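Neural-cadherin (Drosophila melanogaster, PDB 3UBG) mediates calcium-dependent, mainly homophilic adhesion between cells through its chain of extracellular cadherin domains, of which this fragment holds three. Local coordinates at residues Val181-Gln186 and Gln196-Glu201; Phe11-Gly16 and Val96-Asp101; His142-Arg147 and Val156-Gly161. One frame throughout, in Å; residues are numbered along the deposited sequence.

Interaction 1: Val181-Gln186 and Gln196-Glu201; sequences VKAEDQ and QSTPEE. With CA (calcium ion), chain D.
Val181-Asp185 and Gln196-Glu201 run antiparallel, their end-to-end directions 160° apart, and pair in two short ladders between which the register slips by one residue. At one end Val181 and Glu201 form a hydrogen-bonded pair, with Val181 N 2.8 Å from Glu201 O and Glu201 N returning a bond to Val181 O. Further along, Glu184 and Ser197 make a non-hydrogen-bonded pair.

Thr198 bridges the slip. Its backbone N donates to Ala183 O, while its hydroxyl OG1 stands in for a carbonyl and accepts from Ala183 N at 3.0 Å. OG1 in turn donates a hydrogen bond to Pro199 O, 2.8 Å away, so the hydroxyl is fixed as both acceptor and donor. The methyl CG2 of Thr198 meanwhile packs against Ala183 CB, and the Thr198 side chain also touches Phe106.

On the face carrying Glu184 and Ser197, Lys182 NZ forms a salt bridge with Glu184 OE2 (2.9 Å), using the anti lone pair, and reaches Ser197 OG only weakly. Gln186 NE2 holds the other oxygen, Glu184 OE1.

At the far end, Asp185 and Gln196 run alongside each other toward the same calcium ion, their carboxylate and amide planes turned 61° apart. Both grip it, Asp185 OD2 at 2.4 Å and Gln196 OE1 at 2.6 Å. These two oxygens come within 3.3 Å of each other without a hydrogen bond, as shared ligation explains. The remaining carboxylate oxygen, Asp185 OD1, accepts from the backbone N of Asn140 and of Asn187, which fixes the rotation of the group. The contact thus brings two ligands from this cadherin domain to an interdomain ion, bound also by Asn100 and Glu102 O from the preceding repeat and linker and by Asp134 and Asp136; its positive charge probably offsets the closeness of the oxygens.

Interaction 2: Phe11-Gly16 and Val96-Asp101; sequences FTEADG and VKDVND. With CA (calcium ion), chain E; CA (calcium ion), chain F; CA (calcium ion), chain D.
Glu13 meets Asp98, Val99 and Asp101 around calcium in the interdomain linker of cadherin repeats, where the sequence follows the family's DXND pattern; Asn100 turns away to a third ion. Glu13 splits its carboxylate between two ions: OE1 binds one calcium ion together with Asp98 OD1, Val99 O and Asp101 OD1, while OE2 lies 2.5 Å from a second. Asp101 reaches from the opposite direction, its carboxylate plane 50° from that of Glu13. Its OD1 bridges the pair, 2.5 Å from the calcium ion of chain E and 2.8 Å from that of chain F, and OD2 adds a further bond to the latter. Glu61 and Asp136, with Asp59 and Glu102, supply further ligands, and a water, 2.8 Å away, is also bound to the second ion.

In the next shell, Val99 N donates nearly straight (172°) to the anti lone pair of Glu13 OE1, which therefore holds both a metal and an N-H. Tyr60 also engages the polar end of Glu13, and Asp98 OD2 has its partner in Thr137.

Further back, parallel strand pairing of Phe11 with Val96 and Thr12 with Lys97 sets the approach: Lys97 N bonds Phe11 O, and Glu13 N bonds Lys97 O at 2.9 Å. Val99 CG2 packs on Thr12 CB. The turn beyond is tied by an ST motif, in which Thr12 OG1 accepts from Asp15 N at 2.9 Å.

Interaction 3: His142-Arg147 and Val156-Gly161; sequences HYFIVR and VDERSG
Glu158 comes to His142 because its CG stands trans to the backbone N (chi1 -180°) and the chain runs straight on, while His142 keeps its CG beside the backbone N (chi1 -66°), which puts the ring where its ND1 edge meets the carboxylate. The two belong to opposite parts of a cadherin beta-sandwich domain: His142 to strand 141-148, at the edge of one sheet, Glu158 to the Asx turn that follows strand 154-156, at the edge of the other. His142 ND1 donates to Glu158 OE2 at 2.7 Å, with the acceptor close to the plane at the ring's edge and the ring and carboxylate planes 60° apart. The same carboxylate leans on CE1 and CZ of Phe144, which brings a second aromatic side chain to the glutamate.

Next to this polar contact, the backbone joins in. Tyr143 N bonds Glu158 O at 2.9 Å, approaching from above the carbonyl plane. The Tyr143 ring lies against the turn: Gly161 CA sits over one face as a CH-pi contact, 3.9 Å from the ring centroid, and Arg159 O lies at the edge. Gly161 has no side chain to hold the ring off. Beyond the ring, Tyr143 OH accepts a hydrogen bond from Ala132 N on strand 126-133.

Further along the strand, Ile145 and Val156 pack with their side chains running in opposite directions, their CG1 atoms 3.6 Å apart, and a water donates to both Tyr143 O and Val156 O, linking the edges where they do not bond directly. The turn itself is shaped by Asp157 OD1, which accepts Ser160 N at 2.8 Å and Arg159 N at 3.0 Å from opposite faces of its carboxylate plane.

How the interactions relate
Interactions 1 and 2 sit in successive cadherin domains, their centres 22 Å apart, yet meet at one calcium ion: Asn100 OD1 of interaction 2 binds the ion held by interaction 1, and Asn100 ND2 probably donates to Asp185 OD2 at 2.9 Å. That shared metal is consistent with the rigid, calcium-bound junctions of the ectodomain. Interaction 3 lies in the same domain as interaction 1, centres 9 Å apart, and strands 141-148 and 176-185 are direct neighbours, with Glu184 N 2.8 Å from His142 O. Interactions 2 and 3 do not touch, their nearest atoms being about 10 Å apart; interaction 1 connects them.

Interaction 1: Val181-Gln186 and Gln196-Glu201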
loop_
_atom_site.group_PDB
_atom_site.type_symbol
_atom_site.label_atom_id
_atom_site.label_comp_id
_atom_site.label_asym_id
_atom_site.label_seq_id
_atom_site.Cartn_x
_atom_site.Cartn_y
_atom_site.Cartn_z
ATOM N N VAL A 181 -1.114 -4.987 17.591
ATOM C CA VAL A 181 0.265 -5.276 17.216
ATOM C C VAL A 181 0.884 -4.158 16.399
ATOM O O VAL A 181 0.200 -3.317 15.844
ATOM C CB VAL A 181 0.365 -6.565 16.396
ATOM C CG1 VAL A 181 -0.056 -7.769 17.244
ATOM C CG2 VAL A 181 -0.462 -6.450 15.096
ATOM N N LYS A 182 2.200 -4.171 16.318
ATOM C CA LYS A 182 2.887 -3.248 15.448
ATOM C C LYS A 182 4.243 -3.827 15.042
ATOM O O LYS A 182 4.740 -4.774 15.668
ATOM C CB LYS A 182 3.059 -1.899 16.146
ATOM C CG LYS A 182 4.104 -1.892 17.224
ATOM C CD LYS A 182 4.579 -0.467 17.484
ATOM C CE LYS A 182 5.759 -0.432 18.459
ATOM N NZ LYS A 182 6.236 0.974 18.677
ATOM N N ALA A 183 4.829 -3.281 13.980
ATOM C CA ALA A 183 6.209 -3.608 13.659
ATOM C C ALA A 183 7.055 -2.343 13.723
ATOM O O ALA A 183 6.566 -1.243 13.480
ATOM C CB ALA A 183 6.323 -4.297 12.294
ATOM N N GLU A 184 8.319 -2.510 14.089
ATOM C CA GLU A 184 9.266 -1.413 14.087
ATOM C C GLU A 184 10.407 -1.723 13.146
ATOM O O GLU A 184 10.807 -2.872 13.012
ATOM C CB GLU A 184 9.861 -1.214 15.471
ATOM C CG GLU A 184 8.921 -0.676 16.515
ATOM C CD GLU A 184 9.607 -0.566 17.857
ATOM O OE1 GLU A 184 10.709 -1.154 18.001
ATOM O OE2 GLU A 184 9.051 0.098 18.757
ATOM N N ASP A 185 10.941 -0.695 12.503
ATOM C CA ASP A 185 12.229 -0.830 11.846
ATOM C C ASP A 185 13.239 -0.263 12.831
ATOM O O ASP A 185 13.317 0.951 13.027
ATOM C CB ASP A 185 12.263 -0.089 10.505
ATOM C CG ASP A 185 13.649 -0.095 9.867
ATOM O OD1 ASP A 185 14.552 -0.782 10.391
ATOM O OD2 ASP A 185 13.835 0.567 8.825
ATOM N N GLN A 186 13.987 -1.148 13.479
ATOM C CA GLN A 186 14.925 -0.730 14.504
ATOM C C GLN A 186 16.243 -0.228 13.916
ATOM O O GLN A 186 17.218 -0.023 14.636
ATOM C CB GLN A 186 15.132 -1.842 15.529
ATOM C CG GLN A 186 13.817 -2.319 16.107
ATOM C CD GLN A 186 13.922 -2.813 17.543
ATOM O OE1 GLN A 186 14.969 -3.294 17.979
ATOM N NE2 GLN A 186 12.820 -2.699 18.283
ATOM N N GLN A 196 10.805 4.081 13.756
ATOM C CA GLN A 196 9.733 4.027 12.763
ATOM C C GLN A 196 8.818 2.819 12.982
ATOM O O GLN A 196 9.283 1.719 13.275
ATOM C CB GLN A 196 10.298 3.950 11.351
ATOM C CG GLN A 196 11.277 5.033 10.981
ATOM C CD GLN A 196 12.256 4.529 9.941
ATOM O OE1 GLN A 196 12.317 3.334 9.673
ATOM N NE2 GLN A 196 13.027 5.431 9.360
ATOM N N SER A 197 7.523 3.037 12.786
ATOM C CA SER A 197 6.488 2.072 13.139
ATOM C C SER A 197 5.403 1.997 12.096
ATOM O O SER A 197 4.981 3.009 11.543
ATOM C CB SER A 197 5.787 2.501 14.435
ATOM O OG SER A 197 6.654 2.438 15.544
ATOM N N THR A 198 4.916 0.790 11.865
ATOM C CA THR A 198 3.606 0.604 11.273
ATOM C C THR A 198 2.574 1.293 12.170
ATOM O O THR A 198 2.869 1.626 13.315
ATOM C CB THR A 198 3.248 -0.892 11.267
ATOM O OG1 THR A 198 3.011 -1.339 12.612
ATOM C CG2 THR A 198 4.378 -1.710 10.658
ATOM N N PRO A 199 1.351 1.467 11.663
ATOM C CA PRO A 199 0.174 1.734 12.499
ATOM C C PRO A 199 -0.065 0.579 13.479
ATOM O O PRO A 199 0.450 -0.533 13.277
ATOM C CB PRO A 199 -0.983 1.711 11.496
ATOM C CG PRO A 199 -0.369 1.776 10.160
ATOM C CD PRO A 199 0.999 1.237 10.251
ATOM N N GLU A 200 -0.837 0.839 14.526
ATOM C CA GLU A 200 -1.317 -0.219 15.416
ATOM C C GLU A 200 -2.455 -0.974 14.757
ATOM O O GLU A 200 -3.514 -0.396 14.491
ATOM C CB GLU A 200 -1.832 0.358 16.736
ATOM C CG GLU A 200 -0.739 0.709 17.752
ATOM C CD GLU A 200 -1.310 1.144 19.102
ATOM O OE1 GLU A 200 -2.350 0.586 19.529
ATOM O OE2 GLU A 200 -0.720 2.044 19.734
ATOM N N GLU A 201 -2.241 -2.263 14.514
ATOM C CA GLU A 201 -3.258 -3.123 13.930
ATOM C C GLU A 201 -3.966 -3.916 15.010
ATOM O O GLU A 201 -3.343 -4.352 15.987
ATOM C CB GLU A 201 -2.632 -4.107 12.938
ATOM C CG GLU A 201 -2.093 -3.463 11.693
ATOM C CD GLU A 201 -3.186 -2.892 10.792
ATOM O OE1 GLU A 201 -4.346 -3.363 10.854
ATOM O OE2 GLU A 201 -2.866 -1.968 10.006
HETATM CA CA CA D . 12.598 2.092 7.380
#

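Interaction 2: Phe11-Gly16 and Val96-Asp101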
loop_
_atom_site.group_PDB
_atom_site.type_symbol
_atom_site.label_atom_id
_atom_site.label_comp_id
_atom_site.label_asym_id
_atom_site.label_seq_id
_atom_site.Cartn_x
_atom_site.Cartn_y
_atom_site.Cartn_z
ATOM N N PHE A 11 25.033 12.513 -3.103
ATOM C CA PHE A 11 24.357 12.974 -1.894
ATOM C C PHE A 11 23.477 11.872 -1.330
ATOM O O PHE A 11 23.049 10.968 -2.048
ATOM C CB PHE A 11 23.459 14.188 -2.167
ATOM C CG PHE A 11 24.197 15.459 -2.518
ATOM C CD1 PHE A 11 24.224 15.923 -3.833
ATOM C CD2 PHE A 11 24.817 16.221 -1.530
ATOM C CE1 PHE A 11 24.875 17.108 -4.162
ATOM C CE2 PHE A 11 25.471 17.417 -1.848
ATOM C CZ PHE A 11 25.500 17.858 -3.165
ATOM N N THR A 12 23.197 11.958 -0.039
ATOM C CA THR A 12 22.094 11.210 0.544
ATOM C C THR A 12 20.777 11.893 0.199
ATOM O O THR A 12 20.734 13.116 -0.019
ATOM C CB THR A 12 22.228 11.125 2.075
ATOM O OG1 THR A 12 21.944 12.404 2.649
ATOM C CG2 THR A 12 23.653 10.680 2.458
ATOM N N GLU A 13 19.699 11.117 0.144
ATOM C CA GLU A 13 18.373 11.720 -0.003
ATOM C C GLU A 13 18.088 12.706 1.143
ATOM O O GLU A 13 17.324 13.664 0.985
ATOM C CB GLU A 13 17.285 10.653 -0.090
ATOM C CG GLU A 13 17.142 9.833 1.177
ATOM C CD GLU A 13 16.159 8.675 1.040
ATOM O OE1 GLU A 13 16.443 7.614 1.620
ATOM O OE2 GLU A 13 15.116 8.819 0.362
ATOM N N ALA A 14 18.724 12.494 2.289
ATOM C CA ALA A 14 18.516 13.394 3.423
ATOM C C ALA A 14 19.212 14.749 3.255
ATOM O O ALA A 14 18.819 15.738 3.869
ATOM C CB ALA A 14 18.939 12.731 4.728
ATOM N N ASP A 15 20.259 14.793 2.439
ATOM C CA ASP A 15 20.897 16.070 2.126
ATOM C C ASP A 15 19.910 16.963 1.376
ATOM O O ASP A 15 20.044 18.177 1.375
ATOM C CB ASP A 15 22.159 15.866 1.280
ATOM C CG ASP A 15 23.238 15.102 2.006
ATOM O OD1 ASP A 15 23.370 15.244 3.238
ATOM O OD2 ASP A 15 23.976 14.363 1.338
ATOM N N GLY A 16 18.931 16.342 0.724
ATOM C CA GLY A 16 17.843 17.053 0.081
ATOM C C GLY A 16 16.545 17.044 0.904
ATOM O O GLY A 16 15.450 16.979 0.350
ATOM N N VAL A 96 21.945 9.743 -5.850
ATOM C CA VAL A 96 21.248 9.852 -4.595
ATOM C C VAL A 96 21.309 8.564 -3.782
ATOM O O VAL A 96 21.074 7.464 -4.299
ATOM C CB VAL A 96 19.834 10.281 -4.839
ATOM C CG1 VAL A 96 19.116 10.427 -3.513
ATOM C CG2 VAL A 96 19.878 11.594 -5.602
ATOM N N LYS A 97 21.661 8.726 -2.514
ATOM C CA LYS A 97 21.958 7.612 -1.637
ATOM C C LYS A 97 20.845 7.387 -0.627
ATOM O O LYS A 97 20.290 8.333 -0.080
ATOM C CB LYS A 97 23.286 7.859 -0.936
ATOM C CG LYS A 97 24.465 7.640 -1.858
ATOM C CD LYS A 97 25.744 7.873 -1.139
ATOM C CE LYS A 97 26.021 9.339 -1.045
ATOM N NZ LYS A 97 27.242 9.590 -0.264
ATOM N N ASP A 98 20.517 6.126 -0.395
ATOM C CA ASP A 98 19.419 5.771 0.484
ATOM C C ASP A 98 19.765 6.009 1.947
ATOM O O ASP A 98 20.857 5.675 2.394
ATOM C CB ASP A 98 19.049 4.302 0.303
ATOM C CG ASP A 98 17.916 3.887 1.205
ATOM O OD1 ASP A 98 16.908 4.613 1.216
ATOM O OD2 ASP A 98 18.030 2.866 1.916
ATOM N N VAL A 99 18.813 6.569 2.681
ATOM C CA VAL A 99 18.903 6.710 4.120
ATOM C C VAL A 99 17.674 6.000 4.693
ATOM O O VAL A 99 16.660 5.865 4.028
ATOM C CB VAL A 99 18.947 8.228 4.529
ATOM C CG1 VAL A 99 18.666 8.406 5.987
ATOM C CG2 VAL A 99 20.299 8.861 4.176
ATOM N N ASN A 100 17.755 5.499 5.908
ATOM C CA ASN A 100 16.613 4.783 6.457
ATOM C C ASN A 100 15.601 5.784 6.994
ATOM O O ASN A 100 15.769 6.323 8.088
ATOM C CB ASN A 100 17.063 3.813 7.549
ATOM C CG ASN A 100 16.014 2.759 7.867
ATOM O OD1 ASN A 100 14.829 3.053 7.949
ATOM N ND2 ASN A 100 16.456 1.534 8.071
ATOM N N ASP A 101 14.549 6.034 6.223
ATOM C CA ASP A 101 13.684 7.166 6.489
ATOM C C ASP A 101 12.225 6.911 6.131
ATOM O O ASP A 101 11.417 7.845 6.086
ATOM C CB ASP A 101 14.206 8.397 5.745
ATOM C CG ASP A 101 13.944 8.333 4.247
ATOM O OD1 ASP A 101 13.755 7.227 3.719
ATOM O OD2 ASP A 101 13.937 9.397 3.591
HETATM CA CA CA E . 15.046 5.583 2.285
HETATM CA CA CA F . 12.813 8.482 1.382
HETATM CA CA CA D . 12.598 2.092 7.380
HETATM O O HOH W 1 12.300 11.176 1.235
#

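Interaction 3: His142-Arg147 and Val156-Gly161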
loop_
_atom_site.group_PDB
_atom_site.type_symbol
_atom_site.label_atom_id
_atom_site.label_comp_id
_atom_site.label_asym_id
_atom_site.label_seq_id
_atom_site.Cartn_x
_atom_site.Cartn_y
_atom_site.Cartn_z
ATOM N N HIS A 142 11.169 -5.584 13.728
ATOM C CA HIS A 142 10.784 -6.259 14.964
ATOM C C HIS A 142 9.280 -6.198 15.199
ATOM O O HIS A 142 8.657 -5.159 15.011
ATOM C CB HIS A 142 11.522 -5.651 16.148
ATOM C CG HIS A 142 12.997 -5.890 16.110
ATOM N ND1 HIS A 142 13.663 -6.607 17.080
ATOM C CD2 HIS A 142 13.933 -5.530 15.203
ATOM C CE1 HIS A 142 14.947 -6.662 16.780
ATOM N NE2 HIS A 142 15.137 -6.016 15.645
ATOM N N TYR A 143 8.711 -7.328 15.613
ATOM C CA TYR A 143 7.276 -7.467 15.817
ATOM C C TYR A 143 6.909 -7.407 17.308
ATOM O O TYR A 143 7.623 -7.953 18.148
ATOM C CB TYR A 143 6.787 -8.773 15.187
ATOM C CG TYR A 143 7.017 -8.879 13.697
ATOM C CD1 TYR A 143 6.136 -8.289 12.792
ATOM C CD2 TYR A 143 8.098 -9.589 13.186
ATOM C CE1 TYR A 143 6.332 -8.387 11.415
ATOM C CE2 TYR A 143 8.303 -9.701 11.820
ATOM C CZ TYR A 143 7.420 -9.085 10.928
ATOM O OH TYR A 143 7.609 -9.181 9.554
ATOM N N PHE A 144 5.803 -6.740 17.632
ATOM C CA PHE A 144 5.387 -6.553 19.023
ATOM C C PHE A 144 3.871 -6.547 19.221
ATOM O O PHE A 144 3.111 -5.997 18.407
ATOM C CB PHE A 144 5.918 -5.230 19.583
ATOM C CG PHE A 144 7.403 -5.112 19.556
ATOM C CD1 PHE A 144 8.178 -5.745 20.509
ATOM C CD2 PHE A 144 8.032 -4.359 18.581
ATOM C CE1 PHE A 144 9.563 -5.644 20.486
ATOM C CE2 PHE A 144 9.416 -4.246 18.555
ATOM C CZ PHE A 144 10.182 -4.892 19.502
ATOM N N ILE A 145 3.441 -7.142 20.329
ATOM C CA ILE A 145 2.123 -6.864 20.879
ATOM C C ILE A 145 2.233 -5.604 21.734
ATOM O O ILE A 145 3.131 -5.508 22.575
ATOM C CB ILE A 145 1.658 -8.006 21.774
ATOM C CG1 ILE A 145 1.451 -9.278 20.943
ATOM C CG2 ILE A 145 0.398 -7.615 22.521
ATOM C CD1 ILE A 145 1.425 -10.535 21.769
ATOM N N VAL A 146 1.345 -4.633 21.523
ATOM C CA VAL A 146 1.360 -3.423 22.338
ATOM C C VAL A 146 0.177 -3.308 23.317
ATOM O O VAL A 146 0.310 -2.753 24.416
ATOM C CB VAL A 146 1.495 -2.141 21.472
ATOM C CG1 VAL A 146 2.757 -2.216 20.628
ATOM C CG2 VAL A 146 0.261 -1.924 20.610
ATOM N N ARG A 147 -0.978 -3.817 22.904
ATOM C CA ARG A 147 -2.116 -3.981 23.799
ATOM C C ARG A 147 -2.510 -5.455 23.777
ATOM O O ARG A 147 -2.803 -5.997 22.717
ATOM C CB ARG A 147 -3.311 -3.111 23.373
ATOM C CG ARG A 147 -3.280 -1.636 23.844
ATOM C CD ARG A 147 -4.683 -0.965 23.789
ATOM N NE ARG A 147 -5.437 -1.177 25.025
ATOM C CZ ARG A 147 -6.771 -1.197 25.135
ATOM N NH1 ARG A 147 -7.555 -1.021 24.071
ATOM N NH2 ARG A 147 -7.331 -1.408 26.328
ATOM N N VAL A 156 3.892 -12.880 20.570
ATOM C CA VAL A 156 4.390 -12.829 19.198
ATOM C C VAL A 156 5.896 -12.884 19.192
ATOM O O VAL A 156 6.549 -12.224 20.005
ATOM C CB VAL A 156 3.909 -11.565 18.426
ATOM C CG1 VAL A 156 4.362 -10.304 19.101
ATOM C CG2 VAL A 156 4.430 -11.595 17.015
ATOM N N ASP A 157 6.451 -13.681 18.285
ATOM C CA ASP A 157 7.895 -13.771 18.157
ATOM C C ASP A 157 8.476 -12.482 17.551
ATOM O O ASP A 157 8.026 -12.005 16.507
ATOM C CB ASP A 157 8.295 -14.982 17.330
ATOM C CG ASP A 157 9.796 -15.222 17.353
ATOM O OD1 ASP A 157 10.534 -14.565 16.584
ATOM O OD2 ASP A 157 10.245 -16.056 18.164
ATOM N N GLU A 158 9.482 -11.928 18.212
ATOM C CA GLU A 158 9.923 -10.580 17.898
ATOM C C GLU A 158 10.521 -10.489 16.497
ATOM O O GLU A 158 10.646 -9.409 15.909
ATOM C CB GLU A 158 10.920 -10.088 18.940
ATOM C CG GLU A 158 11.399 -8.701 18.671
ATOM C CD GLU A 158 12.157 -8.106 19.836
ATOM O OE1 GLU A 158 12.012 -8.625 20.968
ATOM O OE2 GLU A 158 12.900 -7.114 19.614
ATOM N N ARG A 159 10.870 -11.644 15.964
ATOM C CA ARG A 159 11.626 -11.710 14.738
ATOM C C ARG A 159 10.877 -12.454 13.643
ATOM O O ARG A 159 10.953 -12.077 12.476
ATOM C CB ARG A 159 12.984 -12.362 15.007
ATOM C CG ARG A 159 13.805 -12.637 13.761
ATOM C CD ARG A 159 14.860 -13.730 14.015
ATOM N NE ARG A 159 15.565 -14.108 12.790
ATOM C CZ ARG A 159 16.515 -13.369 12.222
ATOM N NH1 ARG A 159 17.108 -13.776 11.101
ATOM N NH2 ARG A 159 16.869 -12.214 12.773
ATOM N N SER A 160 10.152 -13.509 13.998
ATOM C CA SER A 160 9.444 -14.267 12.972
ATOM C C SER A 160 8.042 -13.733 12.709
ATOM O O SER A 160 7.480 -13.959 11.640
ATOM C CB SER A 160 9.373 -15.745 13.329
ATOM O OG SER A 160 8.615 -15.924 14.507
ATOM N N GLY A 161 7.469 -13.044 13.688
ATOM C CA GLY A 161 6.138 -12.501 13.535
ATOM C C GLY A 161 5.061 -13.516 13.870
ATOM O O GLY A 161 3.861 -13.199 13.786
HETATM O O HOH W 2 7.564 -9.446 20.485
#